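Local structure of PmoD (Methylocystis sp. ATCC 49242, 6CPD) at residues B[41-46]-B[55-60]; B[67-72]-B[76-81]; B[108-111]-B[117-120]. The protein binds copper through its soluble periplasmic cupredoxin-like domain in a methane-oxidising bacterium, and is probably involved in copper handling. All coordinates share one frame; numbering follows the deposited sequence.

Contact 1 (B[41-46]-B[55-60]); sequences MAFDIE and LELRII
The phenyl ring of Phe43 is the flat group that meets segment 55-60: its far end, CE1 and CZ, touches the CD2 methyl of Leu57, with CZ and CD2 4.0 Å apart. The methyl comes to the ring obliquely, and the two side chains cross at about a right angle. Phe43 also stacks on the ring of Phe93 and touches Ile15 and Ile17, so the aromatic group is hemmed in by neighbouring strands. The second flat group, the guanidinium of Arg58, belongs to the other side of strand 55-61, where Glu56 OE2 stands 4.3 Å above one of its faces, displaced toward the rim.

Two further pairs flank the aromatic one. Met41 sends SD to the CD1 methyl of Ile59 at 4.0 Å; its chain runs straight as far as the sulfur (chi2 -173°) and bends at chi3 (35°), so that CE turns aside while SD makes the contact. Ile45 and Leu55 reach for each other tip to tip, CD1 of Ile45 lying 3.9 Å from CD1 of Leu55.

No hydrogen bond links the segments: their axes pass 12.0 Å apart, far too distant for backbone pairing, and their N-to-C directions stand 150° apart, roughly antiparallel. Met41, Phe43 and Ile45, alternate residues of one strand, face Ile59, Leu57 and Leu55 across an entirely apolar, buried layer near the centre of the chain. Each strand is paired within its own sheet, 37-45 with 13-20 and 92-99, and 55-61 with 79-86 and 103-112. Such face-to-face packing of two sheets through opposed aliphatic and aromatic side chains is the core of a beta sandwich, as expected of a cupredoxin-like domain.

Contact 2 (B[67-72]-B[76-81]); sequences VLPTGE and DALTEL
Glu72 and Asp76 bring their carboxylates together at the surface, OE1 of Glu72 lying 2.8 Å from OD2 of Asp76, with the two planes at right angles. Glu72 gets there by a bent chain: chi1 (-138°) is away from a staggered value and chi2 (-98°) bends the chain, turning the acid along the helix toward Asp76. Asp76 has CG beside its own backbone N and anti to the carbonyl carbon, which holds OD2 next to Glu72. Arg58 forms a salt bridge with Glu72 OE2 and a long, weak ion pair with Asp76 OD1, and its positive charge probably offsets part of the negative charge gathered here.

Both residues belong to the short helix 72-77, with Gly71 at its N-cap; Asp76 N donates to Glu72 O at 2.9 Å, the i to i+4 bond of a helical turn. This helix lies in the connection from strand 55-61 to strand 79-86 of one sheet.

Beyond the helix, CB of Leu78 points toward the loop segment, and the extended chi2 (170°) carries CD1 to CG of Pro69 at 3.9 Å, the side chains crossing at about a right angle. Ile60 and Pro63 also touch Leu78.

Contact 3 (B[108-111]-B[117-120]); sequences LVTL and QQET
Thr110 and Thr120 face each other as an antiparallel non-hydrogen-bonded pair, and their side chains supply the bond that the backbone lacks at this position: OG1 of Thr110 and OG1 of Thr120 are 3.1 Å apart and hydrogen-bonded. Both hydroxyls sit beside their own backbone N (chi1 -52° in Thr110, -65° in Thr120), which brings the two oxygens together on one sheet face.

Backbone hydrogen bonds follow at the next pair. Leu111 N donates to Glu119 O at 2.8 Å, and Glu119 N returns a bond to Leu111 O at 3.0 Å, both close to straight (163° at the hydrogen). These pairs make up the end of the beta hairpin of strands 103-112 and 118-127; strand 103-112 pairs along its other edge with strand 55-61.

CA-H...O contacts fill the intervals: CA of Thr120 approaches Val109 O at 3.2 Å, and CA of Gln118 stands equally close to Leu111 O.

Van der Waals touches are few. CG2 of Thr110, anti to its N, packs near the amide OE1 of Gln118 (3.9 Å), and Leu108 CD2 meets CG2 of Thr120 at 4.2 Å. A valine in place of Thr110 would probably leave the hydroxyl of Thr120 without its cross-strand mate and free to turn. On the other face Leu111 and Glu119 both touch Phe10, and Glu119 OE1 forms a salt bridge with Arg113.

Contact 1 is the buried core, contact 2 lies at the surface and contact 3 is partly buried at the end of a hairpin. All three reach the sheet containing strand 55-61, yet contact 1 joins that sheet to the opposing one through apolar side chains alone, contact 3 joins two neighbouring strands of it by hydrogen bonds, and contact 2 joins a loop to a short helix and the turn after it, through two close acids, a helical backbone bond and one apolar pair. Strand 55-61 bridges them: Arg58 reaches contact 2, while the backbone of Arg58 and Glu56 probably bonds to Leu108 and Thr110 of contact 3. Leu68 and Leu108 link contacts 2 and 3 directly.

Contact 1 (B[41-46]-B[55-60])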
ATOM      1  N   MET B  41     -12.170  -6.218  -4.199  1.00 29.21           N
ATOM      2  CA  MET B  41     -10.895  -6.181  -3.486  1.00 27.27           C
ATOM      3  C   MET B  41     -10.145  -7.491  -3.637  1.00 30.70           C
ATOM      4  O   MET B  41     -10.655  -8.547  -3.249  1.00 32.01           O
ATOM      5  CB  MET B  41     -11.125  -5.875  -2.009  1.00 27.28           C
ATOM      6  CG  MET B  41     -11.954  -4.607  -1.793  1.00 34.38           C
ATOM      7  SD  MET B  41     -12.047  -4.151  -0.052  1.00 64.61           S
ATOM      8  CE  MET B  41     -10.417  -4.669   0.465  1.00 37.28           C
ATOM      9  N   ALA B  42      -8.936  -7.413  -4.193  1.00 28.30           N
ATOM     10  CA  ALA B  42      -8.109  -8.590  -4.418  1.00 30.19           C
ATOM     11  C   ALA B  42      -6.943  -8.644  -3.430  1.00 32.59           C
ATOM     12  O   ALA B  42      -6.231  -7.651  -3.249  1.00 33.07           O
ATOM     13  CB  ALA B  42      -7.591  -8.603  -5.851  1.00 31.79           C
ATOM     14  N   PHE B  43      -6.757  -9.814  -2.818  1.00 29.56           N
ATOM     15  CA  PHE B  43      -5.749 -10.042  -1.779  1.00 31.65           C
ATOM     16  C   PHE B  43      -4.691 -11.008  -2.306  1.00 27.92           C
ATOM     17  O   PHE B  43      -5.019 -12.024  -2.919  1.00 32.77           O
ATOM     18  CB  PHE B  43      -6.397 -10.602  -0.508  1.00 32.15           C
ATOM     19  CG  PHE B  43      -7.367  -9.656   0.142  1.00 29.96           C
ATOM     20  CD1 PHE B  43      -8.658  -9.534  -0.340  1.00 34.33           C
ATOM     21  CD2 PHE B  43      -6.986  -8.888   1.226  1.00 24.99           C
ATOM     22  CE1 PHE B  43      -9.547  -8.651   0.247  1.00 37.01           C
ATOM     23  CE2 PHE B  43      -7.866  -8.009   1.817  1.00 32.25           C
ATOM     24  CZ  PHE B  43      -9.155  -7.895   1.329  1.00 33.18           C
ATOM     25  N   ASP B  44      -3.425 -10.675  -2.073  1.00 24.94           N
ATOM     26  CA  ASP B  44      -2.302 -11.502  -2.506  1.00 24.68           C
ATOM     27  C   ASP B  44      -1.394 -11.705  -1.281  1.00 26.37           C
ATOM     28  O   ASP B  44      -0.674 -10.797  -0.866  1.00 26.45           O
ATOM     29  CB  ASP B  44      -1.525 -10.816  -3.639  1.00 29.25           C
ATOM     30  CG  ASP B  44      -0.315 -11.630  -4.129  1.00 45.16           C
ATOM     31  OD1 ASP B  44       0.084 -12.630  -3.487  1.00 46.44           O
ATOM     32  OD2 ASP B  44       0.290 -11.212  -5.141  1.00 55.23           O
ATOM     33  N   ILE B  45      -1.402 -12.902  -0.729  1.00 26.90           N
ATOM     34  CA  ILE B  45      -0.633 -13.194   0.465  1.00 28.56           C
ATOM     35  C   ILE B  45       0.844 -13.401   0.137  1.00 31.39           C
ATOM     36  O   ILE B  45       1.180 -14.312  -0.621  1.00 32.52           O
ATOM     37  CB  ILE B  45      -1.191 -14.444   1.158  1.00 36.72           C
ATOM     38  CG1 ILE B  45      -2.670 -14.219   1.520  1.00 37.76           C
ATOM     39  CG2 ILE B  45      -0.362 -14.774   2.364  1.00 34.69           C
ATOM     40  CD1 ILE B  45      -3.406 -15.501   1.895  1.00 41.18           C
ATOM     41  N   GLU B  46       1.732 -12.557   0.675  1.00 28.48           N
ATOM     42  CA  GLU B  46       3.139 -12.619   0.285  1.00 29.18           C
ATOM     43  C   GLU B  46       3.883 -13.848   0.815  1.00 37.03           C
ATOM     44  O   GLU B  46       4.734 -14.389   0.123  1.00 39.14           O
ATOM     45  CB  GLU B  46       3.894 -11.356   0.737  1.00 32.61           C
ATOM     46  CG  GLU B  46       3.556 -10.105  -0.076  1.00 36.19           C
ATOM     47  CD  GLU B  46       4.450  -8.908   0.259  1.00 39.91           C
ATOM     48  OE1 GLU B  46       5.185  -8.953   1.275  1.00 43.21           O
ATOM     49  OE2 GLU B  46       4.433  -7.931  -0.514  1.00 41.48           O
ATOM     50  N   LEU B  55      -7.747 -17.765   7.528  1.00 40.47           N
ATOM     51  CA  LEU B  55      -7.791 -16.324   7.387  1.00 35.28           C
ATOM     52  C   LEU B  55      -9.248 -15.863   7.288  1.00 36.89           C
ATOM     53  O   LEU B  55     -10.016 -16.313   6.436  1.00 39.68           O
ATOM     54  CB  LEU B  55      -6.974 -15.906   6.165  1.00 35.80           C
ATOM     55  CG  LEU B  55      -6.770 -14.442   5.786  1.00 38.04           C
ATOM     56  CD1 LEU B  55      -5.539 -14.344   4.894  1.00 44.03           C
ATOM     57  CD2 LEU B  55      -7.982 -13.879   5.058  1.00 43.58           C
ATOM     58  N   GLU B  56      -9.627 -14.965   8.183  1.00 37.57           N
ATOM     59  CA  GLU B  56     -10.981 -14.437   8.215  1.00 34.08           C
ATOM     60  C   GLU B  56     -10.960 -12.963   7.819  1.00 34.04           C
ATOM     61  O   GLU B  56     -10.023 -12.236   8.163  1.00 33.11           O
ATOM     62  CB  GLU B  56     -11.580 -14.609   9.608  1.00 37.87           C
ATOM     63  CG  GLU B  56     -12.877 -13.851   9.832  1.00 36.06           C
ATOM     64  CD  GLU B  56     -13.319 -13.841  11.290  1.00 49.56           C
ATOM     65  OE1 GLU B  56     -12.495 -14.153  12.176  1.00 50.15           O
ATOM     66  OE2 GLU B  56     -14.497 -13.505  11.552  1.00 55.45           O
ATOM     67  N   LEU B  57     -11.975 -12.518   7.089  1.00 31.17           N
ATOM     68  CA  LEU B  57     -12.069 -11.098   6.749  1.00 30.63           C
ATOM     69  C   LEU B  57     -13.426 -10.554   7.169  1.00 31.57           C
ATOM     70  O   LEU B  57     -14.458 -11.130   6.840  1.00 32.11           O
ATOM     71  CB  LEU B  57     -11.857 -10.867   5.243  1.00 31.90           C
ATOM     72  CG  LEU B  57     -12.159  -9.440   4.742  1.00 35.36           C
ATOM     73  CD1 LEU B  57     -11.129  -8.398   5.217  1.00 32.11           C
ATOM     74  CD2 LEU B  57     -12.310  -9.403   3.217  1.00 34.81           C
ATOM     75  N   ARG B  58     -13.411  -9.451   7.900  1.00 27.58           N
ATOM     76  CA  ARG B  58     -14.629  -8.720   8.204  1.00 29.68           C
ATOM     77  C   ARG B  58     -14.431  -7.257   7.898  1.00 33.00           C
ATOM     78  O   ARG B  58     -13.514  -6.625   8.421  1.00 36.34           O
ATOM     79  CB  ARG B  58     -15.041  -8.930   9.658  1.00 29.12           C
ATOM     80  CG  ARG B  58     -16.294  -8.136  10.031  1.00 31.75           C
ATOM     81  CD  ARG B  58     -16.615  -8.246  11.495  1.00 41.18           C
ATOM     82  NE  ARG B  58     -17.377  -9.463  11.752  1.00 54.63           N
ATOM     83  CZ  ARG B  58     -17.245 -10.224  12.826  1.00 59.85           C
ATOM     84  NH1 ARG B  58     -16.352  -9.911  13.746  1.00 67.13           N
ATOM     85  NH2 ARG B  58     -17.992 -11.304  12.967  1.00 57.49           N
ATOM     86  N   ILE B  59     -15.282  -6.707   7.044  1.00 32.71           N
ATOM     87  CA  ILE B  59     -15.208  -5.275   6.783  1.00 30.49           C
ATOM     88  C   ILE B  59     -16.313  -4.595   7.579  1.00 31.30           C
ATOM     89  O   ILE B  59     -17.480  -4.966   7.473  1.00 32.01           O
ATOM     90  CB  ILE B  59     -15.340  -4.967   5.280  1.00 32.88           C
ATOM     91  CG1 ILE B  59     -14.179  -5.600   4.513  1.00 34.73           C
ATOM     92  CG2 ILE B  59     -15.379  -3.438   5.036  1.00 32.51           C
ATOM     93  CD1 ILE B  59     -14.270  -5.393   3.003  1.00 37.80           C
ATOM     94  N   ILE B  60     -15.936  -3.633   8.410  1.00 28.00           N
ATOM     95  CA  ILE B  60     -16.915  -2.915   9.228  1.00 29.71           C
ATOM     96  C   ILE B  60     -16.929  -1.430   8.920  1.00 28.14           C
ATOM     97  O   ILE B  60     -15.937  -0.854   8.449  1.00 27.91           O
ATOM     98  CB  ILE B  60     -16.634  -3.063  10.743  1.00 29.57           C
ATOM     99  CG1 ILE B  60     -15.255  -2.479  11.082  1.00 27.65           C
ATOM    100  CG2 ILE B  60     -16.711  -4.533  11.177  1.00 31.87           C
ATOM    101  CD1 ILE B  60     -14.991  -2.367  12.570  1.00 30.82           C
TER

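Contact 2 (B[67-72]-B[76-81])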
ATOM      1  N   VAL B  67     -10.960   2.095  20.900  1.00 56.37           N
ATOM      2  CA  VAL B  67     -10.842   0.646  20.830  1.00 55.54           C
ATOM      3  C   VAL B  67     -11.916   0.009  19.934  1.00 53.07           C
ATOM      4  O   VAL B  67     -13.102   0.308  20.075  1.00 54.36           O
ATOM      5  CB  VAL B  67     -10.917   0.026  22.233  1.00 61.51           C
ATOM      6  CG1 VAL B  67     -10.730  -1.479  22.163  1.00 65.79           C
ATOM      7  CG2 VAL B  67      -9.864   0.644  23.137  1.00 64.22           C
ATOM      8  N   LEU B  68     -11.511  -0.847  19.001  1.00 46.38           N
ATOM      9  CA  LEU B  68     -12.493  -1.599  18.211  1.00 48.68           C
ATOM     10  C   LEU B  68     -13.243  -2.586  19.094  1.00 48.39           C
ATOM     11  O   LEU B  68     -12.651  -3.183  19.988  1.00 52.42           O
ATOM     12  CB  LEU B  68     -11.826  -2.354  17.066  1.00 50.61           C
ATOM     13  CG  LEU B  68     -11.618  -1.544  15.794  1.00 51.39           C
ATOM     14  CD1 LEU B  68     -11.173  -2.449  14.672  1.00 47.63           C
ATOM     15  CD2 LEU B  68     -12.902  -0.792  15.426  1.00 49.11           C
ATOM     16  N   PRO B  69     -14.563  -2.730  18.877  1.00 49.23           N
ATOM     17  CA  PRO B  69     -15.345  -3.743  19.595  1.00 56.72           C
ATOM     18  C   PRO B  69     -14.781  -5.132  19.352  1.00 60.29           C
ATOM     19  O   PRO B  69     -14.271  -5.393  18.263  1.00 55.53           O
ATOM     20  CB  PRO B  69     -16.742  -3.620  18.980  1.00 58.56           C
ATOM     21  CG  PRO B  69     -16.787  -2.265  18.419  1.00 56.93           C
ATOM     22  CD  PRO B  69     -15.401  -1.964  17.943  1.00 51.55           C
ATOM     23  N   THR B  70     -14.861  -6.007  20.347  1.00 71.05           N
ATOM     24  CA  THR B  70     -14.367  -7.364  20.176  1.00 73.53           C
ATOM     25  C   THR B  70     -15.511  -8.368  20.279  1.00 75.97           C
ATOM     26  O   THR B  70     -15.389  -9.505  19.826  1.00 78.21           O
ATOM     27  CB  THR B  70     -13.279  -7.698  21.214  1.00 74.38           C
ATOM     28  OG1 THR B  70     -13.701  -7.248  22.507  1.00 77.76           O
ATOM     29  CG2 THR B  70     -11.976  -6.999  20.852  1.00 70.42           C
ATOM     30  N   GLY B  71     -16.628  -7.940  20.865  1.00 76.63           N
ATOM     31  CA  GLY B  71     -17.808  -8.784  20.957  1.00 79.12           C
ATOM     32  C   GLY B  71     -18.403  -9.011  19.579  1.00 75.81           C
ATOM     33  O   GLY B  71     -18.505  -8.075  18.782  1.00 70.36           O
ATOM     34  N   GLU B  72     -18.808 -10.249  19.302  1.00 76.41           N
ATOM     35  CA  GLU B  72     -19.234 -10.643  17.959  1.00 75.70           C
ATOM     36  C   GLU B  72     -20.575  -9.972  17.608  1.00 65.68           C
ATOM     37  O   GLU B  72     -20.842  -9.663  16.448  1.00 63.23           O
ATOM     38  CB  GLU B  72     -19.337 -12.169  17.857  1.00 86.24           C
ATOM     39  CG  GLU B  72     -18.785 -12.738  16.540  1.00 94.02           C
ATOM     40  CD  GLU B  72     -19.837 -13.020  15.478  1.00102.11           C
ATOM     41  OE1 GLU B  72     -21.049 -13.023  15.797  1.00106.46           O
ATOM     42  OE2 GLU B  72     -19.434 -13.232  14.309  1.00100.91           O
ATOM     43  N   ASP B  76     -20.951  -7.462  14.635  1.00 45.75           N
ATOM     44  CA  ASP B  76     -21.980  -7.747  13.633  1.00 50.63           C
ATOM     45  C   ASP B  76     -22.820  -6.506  13.286  1.00 51.36           C
ATOM     46  O   ASP B  76     -23.163  -6.281  12.121  1.00 48.36           O
ATOM     47  CB  ASP B  76     -22.891  -8.882  14.113  1.00 54.12           C
ATOM     48  CG  ASP B  76     -22.294 -10.259  13.854  1.00 60.32           C
ATOM     49  OD1 ASP B  76     -21.414 -10.382  12.969  1.00 53.90           O
ATOM     50  OD2 ASP B  76     -22.705 -11.221  14.537  1.00 67.84           O
ATOM     51  N   ALA B  77     -23.137  -5.703  14.299  1.00 51.27           N
ATOM     52  CA  ALA B  77     -23.893  -4.465  14.106  1.00 49.58           C
ATOM     53  C   ALA B  77     -23.202  -3.515  13.125  1.00 41.49           C
ATOM     54  O   ALA B  77     -23.850  -2.714  12.449  1.00 39.85           O
ATOM     55  CB  ALA B  77     -24.112  -3.765  15.445  1.00 53.92           C
ATOM     56  N   LEU B  78     -21.879  -3.593  13.076  1.00 39.78           N
ATOM     57  CA  LEU B  78     -21.073  -2.717  12.226  1.00 41.69           C
ATOM     58  C   LEU B  78     -20.713  -3.324  10.864  1.00 40.94           C
ATOM     59  O   LEU B  78     -20.090  -2.661  10.030  1.00 33.07           O
ATOM     60  CB  LEU B  78     -19.781  -2.349  12.969  1.00 36.68           C
ATOM     61  CG  LEU B  78     -19.934  -1.576  14.285  1.00 38.66           C
ATOM     62  CD1 LEU B  78     -18.607  -1.486  15.035  1.00 37.16           C
ATOM     63  CD2 LEU B  78     -20.448  -0.183  13.958  1.00 36.92           C
ATOM     64  N   THR B  79     -21.114  -4.568  10.618  1.00 39.73           N
ATOM     65  CA  THR B  79     -20.513  -5.322   9.503  1.00 39.50           C
ATOM     66  C   THR B  79     -21.095  -5.029   8.122  1.00 40.38           C
ATOM     67  O   THR B  79     -22.308  -5.087   7.924  1.00 43.24           O
ATOM     68  CB  THR B  79     -20.611  -6.828   9.772  1.00 43.19           C
ATOM     69  OG1 THR B  79     -19.716  -7.155  10.840  1.00 41.74           O
ATOM     70  CG2 THR B  79     -20.230  -7.644   8.523  1.00 36.43           C
ATOM     71  N   GLU B  80     -20.208  -4.719   7.174  1.00 38.36           N
ATOM     72  CA  GLU B  80     -20.565  -4.557   5.758  1.00 38.90           C
ATOM     73  C   GLU B  80     -20.462  -5.872   5.026  1.00 37.64           C
ATOM     74  O   GLU B  80     -21.285  -6.194   4.175  1.00 35.92           O
ATOM     75  CB  GLU B  80     -19.654  -3.551   5.053  1.00 36.11           C
ATOM     76  CG  GLU B  80     -19.963  -2.121   5.335  1.00 48.60           C
ATOM     77  CD  GLU B  80     -21.211  -1.628   4.614  1.00 55.34           C
ATOM     78  OE1 GLU B  80     -21.604  -2.233   3.590  1.00 55.50           O
ATOM     79  OE2 GLU B  80     -21.784  -0.617   5.075  1.00 58.63           O
ATOM     80  N   LEU B  81     -19.400  -6.610   5.329  1.00 36.53           N
ATOM     81  CA  LEU B  81     -19.186  -7.901   4.701  1.00 40.49           C
ATOM     82  C   LEU B  81     -18.391  -8.795   5.632  1.00 35.52           C
ATOM     83  O   LEU B  81     -17.530  -8.316   6.360  1.00 32.46           O
ATOM     84  CB  LEU B  81     -18.453  -7.699   3.367  1.00 44.65           C
ATOM     85  CG  LEU B  81     -17.708  -8.821   2.648  1.00 54.46           C
ATOM     86  CD1 LEU B  81     -17.731  -8.546   1.161  1.00 58.80           C
ATOM     87  CD2 LEU B  81     -16.261  -8.915   3.128  1.00 52.56           C
TER

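Contact 3 (B[108-111]-B[117-120])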
ATOM      1  N   LEU B 108     -10.923  -5.943   8.730  1.00 30.54           N
ATOM      2  CA  LEU B 108     -10.275  -6.699   9.795  1.00 31.13           C
ATOM      3  C   LEU B 108      -9.860  -8.069   9.290  1.00 31.44           C
ATOM      4  O   LEU B 108     -10.718  -8.897   8.989  1.00 33.44           O
ATOM      5  CB  LEU B 108     -11.205  -6.870  10.992  1.00 32.12           C
ATOM      6  CG  LEU B 108     -11.704  -5.581  11.618  1.00 38.97           C
ATOM      7  CD1 LEU B 108     -12.755  -5.877  12.686  1.00 40.78           C
ATOM      8  CD2 LEU B 108     -10.519  -4.860  12.202  1.00 40.79           C
ATOM      9  N   VAL B 109      -8.562  -8.308   9.200  1.00 27.75           N
ATOM     10  CA  VAL B 109      -8.056  -9.599   8.752  1.00 26.22           C
ATOM     11  C   VAL B 109      -7.572 -10.366   9.969  1.00 33.35           C
ATOM     12  O   VAL B 109      -6.678  -9.920  10.684  1.00 33.33           O
ATOM     13  CB  VAL B 109      -6.898  -9.469   7.745  1.00 30.73           C
ATOM     14  CG1 VAL B 109      -6.420 -10.856   7.317  1.00 29.37           C
ATOM     15  CG2 VAL B 109      -7.318  -8.635   6.531  1.00 32.19           C
ATOM     16  N   THR B 110      -8.174 -11.514  10.218  1.00 31.37           N
ATOM     17  CA  THR B 110      -7.807 -12.293  11.378  1.00 31.67           C
ATOM     18  C   THR B 110      -7.151 -13.592  10.944  1.00 37.12           C
ATOM     19  O   THR B 110      -7.738 -14.364  10.191  1.00 36.89           O
ATOM     20  CB  THR B 110      -9.033 -12.599  12.254  1.00 35.26           C
ATOM     21  OG1 THR B 110      -9.724 -11.376  12.539  1.00 35.13           O
ATOM     22  CG2 THR B 110      -8.607 -13.273  13.563  1.00 36.54           C
ATOM     23  N   LEU B 111      -5.927 -13.814  11.414  1.00 38.99           N
ATOM     24  CA  LEU B 111      -5.219 -15.053  11.144  1.00 44.01           C
ATOM     25  C   LEU B 111      -5.223 -15.944  12.360  1.00 45.38           C
ATOM     26  O   LEU B 111      -5.052 -15.483  13.484  1.00 46.17           O
ATOM     27  CB  LEU B 111      -3.772 -14.808  10.745  1.00 52.50           C
ATOM     28  CG  LEU B 111      -3.405 -14.261   9.381  1.00 60.92           C
ATOM     29  CD1 LEU B 111      -1.908 -14.338   9.318  1.00 64.68           C
ATOM     30  CD2 LEU B 111      -4.029 -15.092   8.275  1.00 68.62           C
ATOM     31  N   GLN B 117      -3.372 -19.400  18.234  1.00 80.48           N
ATOM     32  CA  GLN B 117      -3.477 -18.001  18.606  1.00 77.15           C
ATOM     33  C   GLN B 117      -3.956 -17.163  17.431  1.00 69.60           C
ATOM     34  O   GLN B 117      -3.732 -17.507  16.271  1.00 66.18           O
ATOM     35  CB  GLN B 117      -2.125 -17.484  19.119  1.00 84.23           C
ATOM     36  CG  GLN B 117      -2.228 -16.445  20.233  1.00 90.56           C
ATOM     37  CD  GLN B 117      -2.637 -17.038  21.572  1.00100.37           C
ATOM     38  OE1 GLN B 117      -2.708 -18.260  21.734  1.00106.19           O
ATOM     39  NE2 GLN B 117      -2.896 -16.170  22.546  1.00101.95           N
ATOM     40  N   GLN B 118      -4.641 -16.070  17.744  1.00 66.93           N
ATOM     41  CA  GLN B 118      -5.224 -15.238  16.704  1.00 64.37           C
ATOM     42  C   GLN B 118      -4.528 -13.892  16.655  1.00 61.65           C
ATOM     43  O   GLN B 118      -4.223 -13.302  17.688  1.00 68.38           O
ATOM     44  CB  GLN B 118      -6.727 -15.061  16.917  1.00 65.63           C
ATOM     45  CG  GLN B 118      -7.510 -16.340  16.704  1.00 67.63           C
ATOM     46  CD  GLN B 118      -8.977 -16.087  16.476  1.00 69.53           C
ATOM     47  OE1 GLN B 118      -9.550 -16.544  15.488  1.00 67.05           O
ATOM     48  NE2 GLN B 118      -9.594 -15.335  17.380  1.00 74.90           N
ATOM     49  N   GLU B 119      -4.265 -13.421  15.444  1.00 53.25           N
ATOM     50  CA  GLU B 119      -3.735 -12.084  15.238  1.00 47.22           C
ATOM     51  C   GLU B 119      -4.663 -11.351  14.291  1.00 39.54           C
ATOM     52  O   GLU B 119      -5.089 -11.905  13.281  1.00 36.90           O
ATOM     53  CB  GLU B 119      -2.313 -12.131  14.677  1.00 53.61           C
ATOM     54  CG  GLU B 119      -1.368 -13.034  15.456  1.00 65.04           C
ATOM     55  CD  GLU B 119       0.074 -12.968  14.970  1.00 70.57           C
ATOM     56  OE1 GLU B 119       0.310 -12.446  13.854  1.00 66.31           O
ATOM     57  OE2 GLU B 119       0.973 -13.441  15.709  1.00 75.00           O
ATOM     58  N   THR B 120      -5.019 -10.118  14.631  1.00 40.06           N
ATOM     59  CA  THR B 120      -5.863  -9.329  13.747  1.00 38.05           C
ATOM     60  C   THR B 120      -5.101  -8.117  13.235  1.00 39.87           C
ATOM     61  O   THR B 120      -4.411  -7.440  13.993  1.00 48.33           O
ATOM     62  CB  THR B 120      -7.175  -8.893  14.446  1.00 42.99           C
ATOM     63  OG1 THR B 120      -7.952 -10.057  14.750  1.00 45.06           O
ATOM     64  CG2 THR B 120      -8.012  -7.987  13.536  1.00 38.79           C
TER